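Local coordinates for ADP-ribosylation factor-binding protein GGA2 (Saccharomyces cerevisiae, PDB 3MNM) that is thought to help regulate membrane traffic through the trans-Golgi network and binds ARF1 and ARF2, here represented by its GAE domain, at residues Pro17-Glu22 and Ser48-Leu53. Sequence-based numbering, arbitrary orientation.
Sequences PNLKIE and SNLVFL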
ATOM      1  N   PRO A  17      12.781   5.890  -6.068  1.00 15.07           N
ATOM      2  CA  PRO A  17      12.989   6.737  -7.250  1.00 17.43           C
ATOM      3  C   PRO A  17      11.779   6.708  -8.182  1.00 23.38           C
ATOM      4  O   PRO A  17      11.552   7.669  -8.917  1.00 19.13           O
ATOM      5  CB  PRO A  17      14.188   6.088  -7.943  1.00 20.51           C
ATOM      6  CG  PRO A  17      14.921   5.355  -6.831  1.00 22.12           C
ATOM      7  CD  PRO A  17      13.837   4.873  -5.914  1.00 17.28           C
ATOM      8  N   ASN A  18      11.009   5.623  -8.149  1.00 15.58           N
ATOM      9  CA  ASN A  18       9.907   5.459  -9.112  1.00 14.03           C
ATOM     10  C   ASN A  18       8.508   5.515  -8.516  1.00 17.37           C
ATOM     11  O   ASN A  18       7.546   5.770  -9.238  1.00 15.97           O
ATOM     12  CB  ASN A  18      10.019   4.119  -9.832  1.00 15.93           C
ATOM     13  CG  ASN A  18      11.364   3.907 -10.470  1.00 24.18           C
ATOM     14  OD1 ASN A  18      11.863   4.769 -11.188  1.00 24.84           O
ATOM     15  ND2 ASN A  18      11.953   2.735 -10.231  1.00 29.57           N
ATOM     16  N   LEU A  19       8.375   5.237  -7.218  1.00 13.72           N
ATOM     17  CA  LEU A  19       7.070   4.892  -6.668  1.00 11.59           C
ATOM     18  C   LEU A  19       6.873   5.418  -5.259  1.00 15.55           C
ATOM     19  O   LEU A  19       7.720   5.218  -4.379  1.00 16.64           O
ATOM     20  CB  LEU A  19       6.881   3.361  -6.663  1.00 10.70           C
ATOM     21  CG  LEU A  19       5.529   2.831  -6.161  1.00 11.91           C
ATOM     22  CD1 LEU A  19       4.400   3.198  -7.142  1.00 16.31           C
ATOM     23  CD2 LEU A  19       5.553   1.314  -5.932  1.00 11.64           C
ATOM     24  N   LYS A  20       5.743   6.072  -5.055  1.00 11.92           N
ATOM     25  CA  LYS A  20       5.347   6.538  -3.735  1.00 14.16           C
ATOM     26  C   LYS A  20       4.159   5.713  -3.242  1.00 18.14           C
ATOM     27  O   LYS A  20       3.173   5.558  -3.952  1.00 15.27           O
ATOM     28  CB  LYS A  20       4.994   8.025  -3.792  1.00 16.22           C
ATOM     29  CG  LYS A  20       4.436   8.604  -2.499  1.00 21.01           C
ATOM     30  CD  LYS A  20       3.933  10.028  -2.755  1.00 25.14           C
ATOM     31  CE  LYS A  20       4.390  11.021  -1.710  1.00 40.39           C
ATOM     32  NZ  LYS A  20       3.930  12.410  -2.068  1.00 37.07           N
ATOM     33  N   ILE A  21       4.268   5.160  -2.033  1.00 12.40           N
ATOM     34  CA  ILE A  21       3.183   4.379  -1.449  1.00 11.03           C
ATOM     35  C   ILE A  21       2.694   5.070  -0.195  1.00 16.72           C
ATOM     36  O   ILE A  21       3.500   5.401   0.679  1.00 14.92           O
ATOM     37  CB  ILE A  21       3.623   2.940  -1.061  1.00 10.72           C
ATOM     38  CG1 ILE A  21       4.305   2.225  -2.240  1.00 12.46           C
ATOM     39  CG2 ILE A  21       2.416   2.151  -0.479  1.00 11.75           C
ATOM     40  CD1 ILE A  21       4.877   0.832  -1.889  1.00 11.67           C
ATOM     41  N   GLU A  22       1.386   5.297  -0.113  1.00 11.76           N
ATOM     42  CA  GLU A  22       0.765   5.883   1.077  1.00 14.45           C
ATOM     43  C   GLU A  22      -0.422   5.052   1.566  1.00 17.92           C
ATOM     44  O   GLU A  22      -1.101   4.404   0.772  1.00 13.78           O
ATOM     45  CB  GLU A  22       0.287   7.311   0.785  1.00 16.01           C
ATOM     46  CG  GLU A  22       1.383   8.267   0.365  1.00 15.30           C
ATOM     47  CD  GLU A  22       0.826   9.563  -0.192  1.00 23.93           C
ATOM     48  OE1 GLU A  22       0.041   9.502  -1.164  1.00 19.85           O
ATOM     49  OE2 GLU A  22       1.168  10.646   0.339  1.00 22.00           O
ATOM     50  N   SER A  48       4.077  -0.581 -14.915  1.00 12.16           N
ATOM     51  CA  SER A  48       3.140  -1.645 -15.287  1.00 15.10           C
ATOM     52  C   SER A  48       3.372  -2.884 -14.435  1.00 13.32           C
ATOM     53  O   SER A  48       4.334  -2.939 -13.671  1.00 13.60           O
ATOM     54  CB  SER A  48       3.301  -1.992 -16.771  1.00 17.18           C
ATOM     55  OG  SER A  48       4.619  -2.400 -17.064  1.00 17.55           O
ATOM     56  N   ASN A  49       2.488  -3.868 -14.584  1.00  9.07           N
ATOM     57  CA  ASN A  49       2.631  -5.142 -13.905  1.00  9.86           C
ATOM     58  C   ASN A  49       2.778  -4.975 -12.390  1.00  9.71           C
ATOM     59  O   ASN A  49       3.472  -5.758 -11.767  1.00 11.52           O
ATOM     60  CB  ASN A  49       3.847  -5.893 -14.457  1.00 10.06           C
ATOM     61  CG  ASN A  49       3.748  -6.133 -15.957  1.00 13.85           C
ATOM     62  OD1 ASN A  49       2.654  -6.203 -16.509  1.00 12.98           O
ATOM     63  ND2 ASN A  49       4.891  -6.279 -16.612  1.00 15.91           N
ATOM     64  N   LEU A  50       2.107  -3.983 -11.804  1.00  8.89           N
ATOM     65  CA  LEU A  50       2.316  -3.709 -10.371  1.00  9.39           C
ATOM     66  C   LEU A  50       1.562  -4.719  -9.506  1.00  9.54           C
ATOM     67  O   LEU A  50       0.336  -4.862  -9.596  1.00 10.58           O
ATOM     68  CB  LEU A  50       1.926  -2.255 -10.013  1.00  9.43           C
ATOM     69  CG  LEU A  50       2.377  -1.858  -8.584  1.00  9.22           C
ATOM     70  CD1 LEU A  50       2.792  -0.379  -8.589  1.00 11.73           C
ATOM     71  CD2 LEU A  50       1.248  -2.130  -7.601  1.00  9.93           C
ATOM     72  N   VAL A  51       2.313  -5.408  -8.644  1.00  9.55           N
ATOM     73  CA  VAL A  51       1.780  -6.447  -7.778  1.00  8.31           C
ATOM     74  C   VAL A  51       2.156  -6.080  -6.345  1.00  9.61           C
ATOM     75  O   VAL A  51       3.334  -5.987  -6.026  1.00 10.32           O
ATOM     76  CB  VAL A  51       2.395  -7.812  -8.152  1.00  9.71           C
ATOM     77  CG1 VAL A  51       1.929  -8.896  -7.199  1.00  9.57           C
ATOM     78  CG2 VAL A  51       2.004  -8.187  -9.597  1.00 11.60           C
ATOM     79  N   PHE A  52       1.148  -5.840  -5.513  1.00  9.52           N
ATOM     80  CA  PHE A  52       1.371  -5.419  -4.122  1.00  8.71           C
ATOM     81  C   PHE A  52       0.930  -6.514  -3.161  1.00 10.57           C
ATOM     82  O   PHE A  52      -0.194  -7.034  -3.251  1.00  9.96           O
ATOM     83  CB  PHE A  52       0.562  -4.153  -3.844  1.00 11.17           C
ATOM     84  CG  PHE A  52       0.798  -3.560  -2.476  1.00 10.21           C
ATOM     85  CD1 PHE A  52      -0.244  -3.479  -1.559  1.00 11.31           C
ATOM     86  CD2 PHE A  52       2.046  -3.046  -2.136  1.00 11.51           C
ATOM     87  CE1 PHE A  52      -0.050  -2.903  -0.310  1.00 10.70           C
ATOM     88  CE2 PHE A  52       2.251  -2.481  -0.886  1.00 11.70           C
ATOM     89  CZ  PHE A  52       1.201  -2.403   0.025  1.00 10.57           C
ATOM     90  N   LEU A  53       1.817  -6.847  -2.222  1.00  9.65           N
ATOM     91  CA  LEU A  53       1.538  -7.873  -1.219  1.00 10.01           C
ATOM     92  C   LEU A  53       1.633  -7.256   0.172  1.00 10.87           C
ATOM     93  O   LEU A  53       2.630  -6.606   0.492  1.00 13.43           O
ATOM     94  CB  LEU A  53       2.566  -9.013  -1.341  1.00 10.57           C
ATOM     95  CG  LEU A  53       2.388 -10.214  -0.416  1.00 12.65           C
ATOM     96  CD1 LEU A  53       1.086 -10.964  -0.725  1.00 14.44           C
ATOM     97  CD2 LEU A  53       3.595 -11.158  -0.560  1.00 14.60           C
TER
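Both leucines of this contact hold CG anti to the backbone N, at chi1 -178° in Leu19 and -169° in Leu50, which directs their isobutyl groups toward each other, so that they meet tip to tip across the interior of the domain. The CD1 methyl of Leu50 is the single group that bridges this pair: it meets both branches of Leu19, lying 4.2 Å from Leu19 CD1 and equally far from Leu19 CD2, and thus faces the fork of the opposing side chain. Two residues further along each strand the pairing is repeated with an aromatic partner. Ile21 reaches out through its longer branch, extended at chi2 175°, and places its terminal CD1 4.3 Å from Phe52 CE2, approaching the ring obliquely.

All four side chains leave their backbones toward the other segment. The CA atoms of Leu19 and Leu50 are 10.5 Å apart and those of Ile21 and Phe52 10.3 Å, a separation bridged wholly by side chains. The two pairs are buried, and the contact is one of apolar dispersion and exclusion of water, with a modest 125 Å² of surface covered in all.

Phe39 touches Ile21 and packs edge-to-face with the Phe52 ring, while Trp101 and Val103 of strand 100-107 lie against Ile21 and Leu50 respectively. Strand 19-27 belongs to the sheet that includes 10-15 and 38-41, and strand 50-55 pairs with 100-107 in the other sheet. Such end-on meeting of inward-facing aliphatic and aromatic side chains from two facing antiparallel sheets is characteristic of the hydrophobic core of an immunoglobulin-like beta sandwich, the fold of the GAE domain.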